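4-alpha-glucanotransferase (Aquifex aeolicus, PDB 1TZ7) is an amylomaltase, or disproportionating enzyme, of the 4-alpha-glucanotransferase family, built around a parallel beta/alpha barrel. Local coordinates at residues A[342-355]-A[366-379]. Residues are numbered along the deposited sequence; the frame is centred on the assembly and turned at random.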
ATOM      1  N   LEU A 342      20.560   3.150   3.071  1.00 24.26           N
ATOM      2  CA  LEU A 342      21.255   2.191   2.204  1.00 26.68           C
ATOM      3  C   LEU A 342      22.492   1.596   2.904  1.00 26.60           C
ATOM      4  O   LEU A 342      23.012   0.581   2.482  1.00 25.97           O
ATOM      5  CB  LEU A 342      21.659   2.843   0.857  1.00 28.67           C
ATOM      6  CG  LEU A 342      20.679   2.674  -0.345  1.00 39.17           C
ATOM      7  CD1 LEU A 342      20.085   1.264  -0.422  1.00 43.92           C
ATOM      8  CD2 LEU A 342      19.590   3.690  -0.300  1.00 36.68           C
ATOM      9  N   SER A 343      22.949   2.246   3.971  1.00 25.03           N
ATOM     10  CA  SER A 343      23.997   1.680   4.813  1.00 24.58           C
ATOM     11  C   SER A 343      23.420   0.595   5.719  1.00 24.86           C
ATOM     12  O   SER A 343      24.044  -0.449   5.934  1.00 24.78           O
ATOM     13  CB  SER A 343      24.653   2.763   5.659  1.00 25.27           C
ATOM     14  OG  SER A 343      25.396   3.650   4.863  1.00 25.62           O
ATOM     15  N   TYR A 344      22.227   0.853   6.243  1.00 25.17           N
ATOM     16  CA  TYR A 344      21.522  -0.104   7.094  1.00 23.70           C
ATOM     17  C   TYR A 344      20.940  -1.246   6.265  1.00 29.39           C
ATOM     18  O   TYR A 344      20.864  -2.392   6.734  1.00 24.82           O
ATOM     19  CB  TYR A 344      20.387   0.598   7.854  1.00 22.48           C
ATOM     20  CG  TYR A 344      20.802   1.193   9.175  1.00 22.48           C
ATOM     21  CD1 TYR A 344      21.909   2.030   9.267  1.00 24.45           C
ATOM     22  CD2 TYR A 344      20.087   0.923  10.333  1.00 24.72           C
ATOM     23  CE1 TYR A 344      22.290   2.576  10.472  1.00 26.97           C
ATOM     24  CE2 TYR A 344      20.459   1.467  11.549  1.00 19.15           C
ATOM     25  CZ  TYR A 344      21.554   2.291  11.617  1.00 19.54           C
ATOM     26  OH  TYR A 344      21.925   2.825  12.821  1.00 19.14           O
ATOM     27  N   PHE A 345      20.528  -0.928   5.034  1.00 24.17           N
ATOM     28  CA  PHE A 345      19.857  -1.894   4.150  1.00 24.87           C
ATOM     29  C   PHE A 345      20.526  -1.911   2.768  1.00 27.81           C
ATOM     30  O   PHE A 345      19.918  -1.503   1.770  1.00 26.69           O
ATOM     31  CB  PHE A 345      18.378  -1.535   4.007  1.00 27.19           C
ATOM     32  CG  PHE A 345      17.675  -1.379   5.316  1.00 34.94           C
ATOM     33  CD1 PHE A 345      17.405  -0.118   5.834  1.00 27.40           C
ATOM     34  CD2 PHE A 345      17.298  -2.494   6.046  1.00 23.55           C
ATOM     35  CE1 PHE A 345      16.764   0.021   7.063  1.00 31.32           C
ATOM     36  CE2 PHE A 345      16.658  -2.359   7.267  1.00 27.54           C
ATOM     37  CZ  PHE A 345      16.394  -1.104   7.779  1.00 27.78           C
ATOM     38  N   PRO A 346      21.773  -2.380   2.720  1.00 24.82           N
ATOM     39  CA  PRO A 346      22.619  -2.248   1.516  1.00 26.03           C
ATOM     40  C   PRO A 346      22.178  -3.090   0.293  1.00 28.77           C
ATOM     41  O   PRO A 346      22.668  -2.839  -0.805  1.00 34.99           O
ATOM     42  CB  PRO A 346      23.997  -2.696   2.008  1.00 23.51           C
ATOM     43  CG  PRO A 346      23.721  -3.587   3.180  1.00 30.20           C
ATOM     44  CD  PRO A 346      22.485  -3.051   3.828  1.00 24.10           C
ATOM     45  N   LYS A 347      21.280  -4.055   0.477  1.00 28.98           N
ATOM     46  CA  LYS A 347      20.800  -4.861  -0.658  1.00 28.20           C
ATOM     47  C   LYS A 347      19.689  -4.114  -1.451  1.00 31.77           C
ATOM     48  O   LYS A 347      19.250  -4.568  -2.508  1.00 46.78           O
ATOM     49  CB  LYS A 347      20.319  -6.230  -0.174  1.00 24.45           C
ATOM     50  CG  LYS A 347      21.459  -7.086   0.456  1.00 26.01           C
ATOM     51  CD  LYS A 347      21.043  -8.545   0.669  1.00 26.77           C
ATOM     52  CE  LYS A 347      20.187  -8.707   1.911  1.00 25.75           C
ATOM     53  NZ  LYS A 347      19.925 -10.130   2.229  1.00 27.39           N
ATOM     54  N   ASN A 348      19.271  -2.964  -0.916  1.00 28.46           N
ATOM     55  CA  ASN A 348      18.392  -1.999  -1.613  1.00 29.74           C
ATOM     56  C   ASN A 348      17.011  -2.550  -1.966  1.00 27.93           C
ATOM     57  O   ASN A 348      16.777  -3.012  -3.086  1.00 29.21           O
ATOM     58  CB  ASN A 348      19.060  -1.418  -2.857  1.00 28.92           C
ATOM     59  CG  ASN A 348      18.392  -0.106  -3.322  1.00 26.11           C
ATOM     60  OD1 ASN A 348      17.297   0.247  -2.859  1.00 25.88           O
ATOM     61  ND2 ASN A 348      19.047   0.610  -4.229  1.00 29.99           N
ATOM     62  N   PRO A 349      16.101  -2.485  -1.000  1.00 31.84           N
ATOM     63  CA  PRO A 349      14.732  -2.949  -1.184  1.00 33.98           C
ATOM     64  C   PRO A 349      13.816  -1.898  -1.813  1.00 28.12           C
ATOM     65  O   PRO A 349      12.640  -2.172  -2.007  1.00 31.85           O
ATOM     66  CB  PRO A 349      14.282  -3.242   0.247  1.00 33.99           C
ATOM     67  CG  PRO A 349      15.000  -2.226   1.070  1.00 35.61           C
ATOM     68  CD  PRO A 349      16.328  -1.975   0.366  1.00 34.58           C
ATOM     69  N   PHE A 350      14.347  -0.715  -2.119  1.00 30.23           N
ATOM     70  CA  PHE A 350      13.501   0.445  -2.402  1.00 28.99           C
ATOM     71  C   PHE A 350      13.095   0.531  -3.870  1.00 29.57           C
ATOM     72  O   PHE A 350      13.899   0.272  -4.775  1.00 25.78           O
ATOM     73  CB  PHE A 350      14.190   1.731  -1.968  1.00 31.36           C
ATOM     74  CG  PHE A 350      14.557   1.752  -0.517  1.00 30.93           C
ATOM     75  CD1 PHE A 350      13.569   1.757   0.460  1.00 33.55           C
ATOM     76  CD2 PHE A 350      15.891   1.748  -0.119  1.00 35.37           C
ATOM     77  CE1 PHE A 350      13.907   1.768   1.814  1.00 35.30           C
ATOM     78  CE2 PHE A 350      16.228   1.758   1.221  1.00 45.72           C
ATOM     79  CZ  PHE A 350      15.230   1.769   2.189  1.00 35.12           C
ATOM     80  N   ILE A 351      11.827   0.878  -4.089  1.00 28.67           N
ATOM     81  CA  ILE A 351      11.325   1.266  -5.395  1.00 28.47           C
ATOM     82  C   ILE A 351      10.688   2.641  -5.262  1.00 28.49           C
ATOM     83  O   ILE A 351       9.952   2.893  -4.320  1.00 31.63           O
ATOM     84  CB  ILE A 351      10.254   0.240  -5.894  1.00 26.47           C
ATOM     85  CG1 ILE A 351      10.890  -1.126  -6.136  1.00 32.34           C
ATOM     86  CG2 ILE A 351       9.580   0.745  -7.162  1.00 36.42           C
ATOM     87  CD1 ILE A 351       9.875  -2.262  -6.277  1.00 43.28           C
ATOM     88  N   ALA A 352      10.976   3.526  -6.200  1.00 25.98           N
ATOM     89  CA  ALA A 352      10.457   4.880  -6.148  1.00 29.06           C
ATOM     90  C   ALA A 352       9.158   4.988  -6.937  1.00 35.54           C
ATOM     91  O   ALA A 352       9.118   4.657  -8.121  1.00 35.55           O
ATOM     92  CB  ALA A 352      11.482   5.858  -6.693  1.00 29.22           C
ATOM     93  N   GLU A 353       8.094   5.450  -6.269  1.00 39.60           N
ATOM     94  CA  GLU A 353       6.947   6.024  -6.963  1.00 37.64           C
ATOM     95  C   GLU A 353       7.269   7.456  -7.345  1.00 34.91           C
ATOM     96  O   GLU A 353       7.051   8.397  -6.558  1.00 31.31           O
ATOM     97  CB  GLU A 353       5.690   5.979  -6.090  1.00 40.08           C
ATOM     98  CG  GLU A 353       4.405   6.357  -6.839  1.00 44.01           C
ATOM     99  CD  GLU A 353       4.040   7.834  -6.694  1.00 43.03           C
ATOM    100  OE1 GLU A 353       4.160   8.586  -7.690  1.00 48.55           O
ATOM    101  OE2 GLU A 353       3.628   8.240  -5.591  1.00 46.54           O
ATOM    102  N   ASP A 354       7.796   7.620  -8.551  1.00 37.31           N
ATOM    103  CA  ASP A 354       8.314   8.898  -9.002  1.00 35.30           C
ATOM    104  C   ASP A 354       7.478   9.410 -10.156  1.00 37.67           C
ATOM    105  O   ASP A 354       7.996   9.973 -11.114  1.00 42.35           O
ATOM    106  CB  ASP A 354       9.796   8.763  -9.421  1.00 36.41           C
ATOM    107  CG  ASP A 354      10.011   7.704 -10.489  1.00 39.71           C
ATOM    108  OD1 ASP A 354      11.108   7.666 -11.082  1.00 36.02           O
ATOM    109  OD2 ASP A 354       9.141   6.872 -10.805  1.00 34.33           O
ATOM    110  N   LEU A 355       6.172   9.203 -10.054  1.00 42.59           N
ATOM    111  CA  LEU A 355       5.230   9.735 -11.016  1.00 45.94           C
ATOM    112  C   LEU A 355       4.666  11.065 -10.496  1.00 53.24           C
ATOM    113  O   LEU A 355       4.238  11.161  -9.342  1.00 61.72           O
ATOM    114  CB  LEU A 355       4.087   8.731 -11.244  1.00 44.24           C
ATOM    115  CG  LEU A 355       4.503   7.265 -11.478  1.00 48.45           C
ATOM    116  CD1 LEU A 355       3.348   6.309 -11.160  1.00 52.96           C
ATOM    117  CD2 LEU A 355       4.983   7.064 -12.900  1.00 51.44           C
ATOM    118  N   ARG A 366      17.077   9.863  -6.919  1.00 24.69           N
ATOM    119  CA  ARG A 366      16.725   8.480  -7.191  1.00 28.38           C
ATOM    120  C   ARG A 366      17.929   7.702  -7.744  1.00 28.60           C
ATOM    121  O   ARG A 366      18.251   6.632  -7.260  1.00 27.36           O
ATOM    122  CB  ARG A 366      15.563   8.421  -8.189  1.00 32.78           C
ATOM    123  CG  ARG A 366      14.883   7.064  -8.270  1.00 38.18           C
ATOM    124  CD  ARG A 366      14.679   6.565  -9.680  1.00 50.39           C
ATOM    125  NE  ARG A 366      13.978   7.535 -10.508  1.00 45.48           N
ATOM    126  CZ  ARG A 366      14.398   7.953 -11.707  1.00 56.21           C
ATOM    127  NH1 ARG A 366      15.529   7.487 -12.229  1.00 55.50           N
ATOM    128  NH2 ARG A 366      13.681   8.844 -12.385  1.00 46.12           N
ATOM    129  N   GLU A 367      18.582   8.264  -8.753  1.00 29.40           N
ATOM    130  CA  GLU A 367      19.616   7.547  -9.496  1.00 34.46           C
ATOM    131  C   GLU A 367      20.940   7.509  -8.731  1.00 29.10           C
ATOM    132  O   GLU A 367      21.764   6.632  -8.952  1.00 33.70           O
ATOM    133  CB  GLU A 367      19.822   8.186 -10.870  1.00 34.99           C
ATOM    134  CG  GLU A 367      18.653   7.963 -11.827  1.00 44.01           C
ATOM    135  CD  GLU A 367      18.990   8.315 -13.272  1.00 63.45           C
ATOM    136  OE1 GLU A 367      20.012   9.004 -13.503  1.00 60.72           O
ATOM    137  OE2 GLU A 367      18.231   7.905 -14.173  1.00 69.58           O
ATOM    138  N   THR A 368      21.135   8.466  -7.829  1.00 31.32           N
ATOM    139  CA  THR A 368      22.323   8.485  -6.982  1.00 32.80           C
ATOM    140  C   THR A 368      22.371   7.228  -6.107  1.00 30.89           C
ATOM    141  O   THR A 368      23.443   6.688  -5.842  1.00 28.20           O
ATOM    142  CB  THR A 368      22.330   9.757  -6.086  1.00 34.78           C
ATOM    143  OG1 THR A 368      22.639  10.909  -6.877  1.00 45.64           O
ATOM    144  CG2 THR A 368      23.459   9.705  -5.057  1.00 47.89           C
ATOM    145  N   PHE A 369      21.199   6.766  -5.670  1.00 30.32           N
ATOM    146  CA  PHE A 369      21.114   5.596  -4.798  1.00 30.13           C
ATOM    147  C   PHE A 369      20.606   4.357  -5.539  1.00 30.65           C
ATOM    148  O   PHE A 369      20.243   3.358  -4.913  1.00 30.06           O
ATOM    149  CB  PHE A 369      20.228   5.906  -3.606  1.00 34.61           C
ATOM    150  CG  PHE A 369      20.794   6.949  -2.704  1.00 30.85           C
ATOM    151  CD1 PHE A 369      20.290   8.242  -2.710  1.00 31.20           C
ATOM    152  CD2 PHE A 369      21.849   6.647  -1.854  1.00 31.82           C
ATOM    153  CE1 PHE A 369      20.822   9.207  -1.881  1.00 27.98           C
ATOM    154  CE2 PHE A 369      22.384   7.609  -1.021  1.00 30.18           C
ATOM    155  CZ  PHE A 369      21.873   8.889  -1.032  1.00 32.54           C
ATOM    156  N   LYS A 370      20.600   4.430  -6.877  1.00 26.90           N
ATOM    157  CA  LYS A 370      20.304   3.266  -7.736  1.00 26.95           C
ATOM    158  C   LYS A 370      18.927   2.692  -7.441  1.00 25.59           C
ATOM    159  O   LYS A 370      18.696   1.508  -7.601  1.00 29.54           O
ATOM    160  CB  LYS A 370      21.377   2.172  -7.566  1.00 31.59           C
ATOM    161  CG  LYS A 370      22.807   2.645  -7.819  1.00 40.51           C
ATOM    162  CD  LYS A 370      23.022   3.038  -9.279  1.00 71.90           C
ATOM    163  CE  LYS A 370      24.373   2.547  -9.803  1.00 84.28           C
ATOM    164  NZ  LYS A 370      24.543   2.821 -11.260  1.00 73.40           N
ATOM    165  N   ILE A 371      18.016   3.545  -7.015  1.00 28.89           N
ATOM    166  CA  ILE A 371      16.658   3.125  -6.749  1.00 29.31           C
ATOM    167  C   ILE A 371      15.868   3.104  -8.062  1.00 28.82           C
ATOM    168  O   ILE A 371      15.805   4.113  -8.761  1.00 28.68           O
ATOM    169  CB  ILE A 371      16.006   4.083  -5.739  1.00 29.16           C
ATOM    170  CG1 ILE A 371      16.749   4.009  -4.394  1.00 25.57           C
ATOM    171  CG2 ILE A 371      14.530   3.752  -5.561  1.00 31.88           C
ATOM    172  CD1 ILE A 371      16.342   5.096  -3.395  1.00 29.56           C
ATOM    173  N   PRO A 372      15.277   1.950  -8.407  1.00 24.57           N
ATOM    174  CA  PRO A 372      14.459   1.848  -9.620  1.00 26.76           C
ATOM    175  C   PRO A 372      13.281   2.799  -9.578  1.00 31.36           C
ATOM    176  O   PRO A 372      12.633   2.927  -8.538  1.00 30.07           O
ATOM    177  CB  PRO A 372      13.969   0.390  -9.600  1.00 30.48           C
ATOM    178  CG  PRO A 372      14.172  -0.078  -8.200  1.00 33.60           C
ATOM    179  CD  PRO A 372      15.338   0.672  -7.674  1.00 28.48           C
ATOM    180  N   GLY A 373      13.013   3.460 -10.697  1.00 28.76           N
ATOM    181  CA  GLY A 373      11.838   4.296 -10.830  1.00 32.56           C
ATOM    182  C   GLY A 373      10.616   3.503 -11.258  1.00 35.42           C
ATOM    183  O   GLY A 373      10.662   2.275 -11.370  1.00 36.77           O
ATOM    184  N   SER A 374       9.523   4.212 -11.493  1.00 27.99           N
ATOM    185  CA  SER A 374       8.296   3.609 -11.993  1.00 33.05           C
ATOM    186  C   SER A 374       7.981   4.159 -13.392  1.00 28.61           C
ATOM    187  O   SER A 374       8.174   5.339 -13.662  1.00 33.67           O
ATOM    188  CB  SER A 374       7.127   3.909 -11.035  1.00 34.91           C
ATOM    189  OG  SER A 374       7.314   3.269  -9.784  1.00 33.85           O
ATOM    190  N   ARG A 375       7.506   3.289 -14.272  1.00 29.35           N
ATOM    191  CA  ARG A 375       6.955   3.712 -15.559  1.00 22.93           C
ATOM    192  C   ARG A 375       5.626   3.012 -15.818  1.00 27.08           C
ATOM    193  O   ARG A 375       5.404   1.897 -15.366  1.00 27.17           O
ATOM    194  CB  ARG A 375       7.931   3.403 -16.695  1.00 28.20           C
ATOM    195  CG  ARG A 375       9.311   4.006 -16.518  1.00 31.01           C
ATOM    196  CD  ARG A 375       9.374   5.507 -16.758  1.00 29.68           C
ATOM    197  NE  ARG A 375      10.658   6.057 -16.331  1.00 31.07           N
ATOM    198  CZ  ARG A 375      11.770   6.061 -17.077  1.00 35.19           C
ATOM    199  NH1 ARG A 375      12.888   6.577 -16.591  1.00 36.84           N
ATOM    200  NH2 ARG A 375      11.762   5.555 -18.308  1.00 29.39           N
ATOM    201  N   VAL A 376       4.751   3.680 -16.550  1.00 25.40           N
ATOM    202  CA  VAL A 376       3.400   3.190 -16.786  1.00 27.02           C
ATOM    203  C   VAL A 376       3.054   3.403 -18.248  1.00 25.05           C
ATOM    204  O   VAL A 376       3.052   4.526 -18.730  1.00 21.84           O
ATOM    205  CB  VAL A 376       2.361   3.936 -15.888  1.00 27.97           C
ATOM    206  CG1 VAL A 376       0.983   3.290 -16.003  1.00 34.03           C
ATOM    207  CG2 VAL A 376       2.818   3.942 -14.433  1.00 33.10           C
ATOM    208  N   ILE A 377       2.770   2.320 -18.958  1.00 24.93           N
ATOM    209  CA  ILE A 377       2.582   2.398 -20.409  1.00 25.65           C
ATOM    210  C   ILE A 377       1.313   3.171 -20.777  1.00 23.06           C
ATOM    211  O   ILE A 377       1.185   3.671 -21.895  1.00 23.66           O
ATOM    212  CB  ILE A 377       2.561   0.989 -21.037  1.00 26.77           C
ATOM    213  CG1 ILE A 377       2.803   1.083 -22.545  1.00 28.62           C
ATOM    214  CG2 ILE A 377       1.239   0.286 -20.747  1.00 28.01           C
ATOM    215  CD1 ILE A 377       3.322  -0.172 -23.149  1.00 34.21           C
ATOM    216  N   GLU A 378       0.386   3.277 -19.829  1.00 24.73           N
ATOM    217  CA  GLU A 378      -0.822   4.094 -20.016  1.00 28.94           C
ATOM    218  C   GLU A 378      -0.490   5.591 -20.227  1.00 25.16           C
ATOM    219  O   GLU A 378      -1.274   6.327 -20.822  1.00 30.02           O
ATOM    220  CB  GLU A 378      -1.755   3.934 -18.811  1.00 33.12           C
ATOM    221  CG  GLU A 378      -3.169   4.399 -19.069  1.00 44.17           C
ATOM    222  CD  GLU A 378      -4.111   4.043 -17.947  1.00 34.15           C
ATOM    223  OE1 GLU A 378      -4.629   4.970 -17.292  1.00 38.09           O
ATOM    224  OE2 GLU A 378      -4.340   2.834 -17.720  1.00 27.20           O
ATOM    225  N   PHE A 379       0.672   6.020 -19.730  1.00 26.40           N
ATOM    226  CA  PHE A 379       1.126   7.418 -19.877  1.00 26.73           C
ATOM    227  C   PHE A 379       1.975   7.633 -21.149  1.00 30.10           C
ATOM    228  O   PHE A 379       2.517   8.713 -21.355  1.00 31.02           O
ATOM    229  CB  PHE A 379       1.968   7.839 -18.657  1.00 31.22           C
ATOM    230  CG  PHE A 379       1.189   7.912 -17.354  1.00 32.95           C
ATOM    231  CD1 PHE A 379       1.862   7.879 -16.136  1.00 35.72           C
ATOM    232  CD2 PHE A 379      -0.201   8.023 -17.346  1.00 35.26           C
ATOM    233  CE1 PHE A 379       1.166   7.950 -14.936  1.00 45.91           C
ATOM    234  CE2 PHE A 379      -0.897   8.094 -16.145  1.00 37.69           C
ATOM    235  CZ  PHE A 379      -0.208   8.058 -14.940  1.00 43.91           C
TER
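Asp354 and Ser374 grip each other's chains where strands 350-352 and 373-376 come together at 47°. Asp354 OD2 accepts the backbone N of Ser374 at 2.8 Å, on its syn side but out of the carboxylate plane. In return, the Ser374 hydroxyl donates to the carbonyl of Ala352, OG to O 2.8 Å. Just before strand 373-376, Pro372 O accepts a nearly straight bond from Ala352 N (2.9 Å, 173°). The other carboxylate oxygen of Asp354, OD1, forms a salt bridge with Arg366, 2.9 Å from NE. NH2 of Arg366 also reaches OD1. Both bonds are weak and bent, with two N-H groups sharing one oxygen; the guanidinium and carboxylate planes stand almost perpendicular. Asp354 CG sits between its backbone N and carbonyl carbon (chi1 56°), which turns the carboxylate toward both partners.

Apolar contacts flank these bonds. Ile371 lays CG2 against Ala352 CB (3.9 Å) and Phe350 CB. Leu355 sets CD1 against Val376 CG2 and brings CD2 to the edge of the Phe379 ring. At the other end, Leu342 CD2 meets Phe369 CB at 4.0 Å.

Further out lie an Asx turn and a helix cap. Asn348 OD1 accepts Phe350 N in the Asx turn, just before strand 350-352. A Schellman motif with Lys370 at C-prime ends helix 360-368 ahead of Ile371 and Pro372.

The segments form a beta-alpha-beta unit, with helix 360-368 between strands 350-352 and 373-376. Their contact closes the eight-stranded barrel. On the far sides, strand 350-352 pairs with 302-305, and strand 373-376 neighbours 397-400.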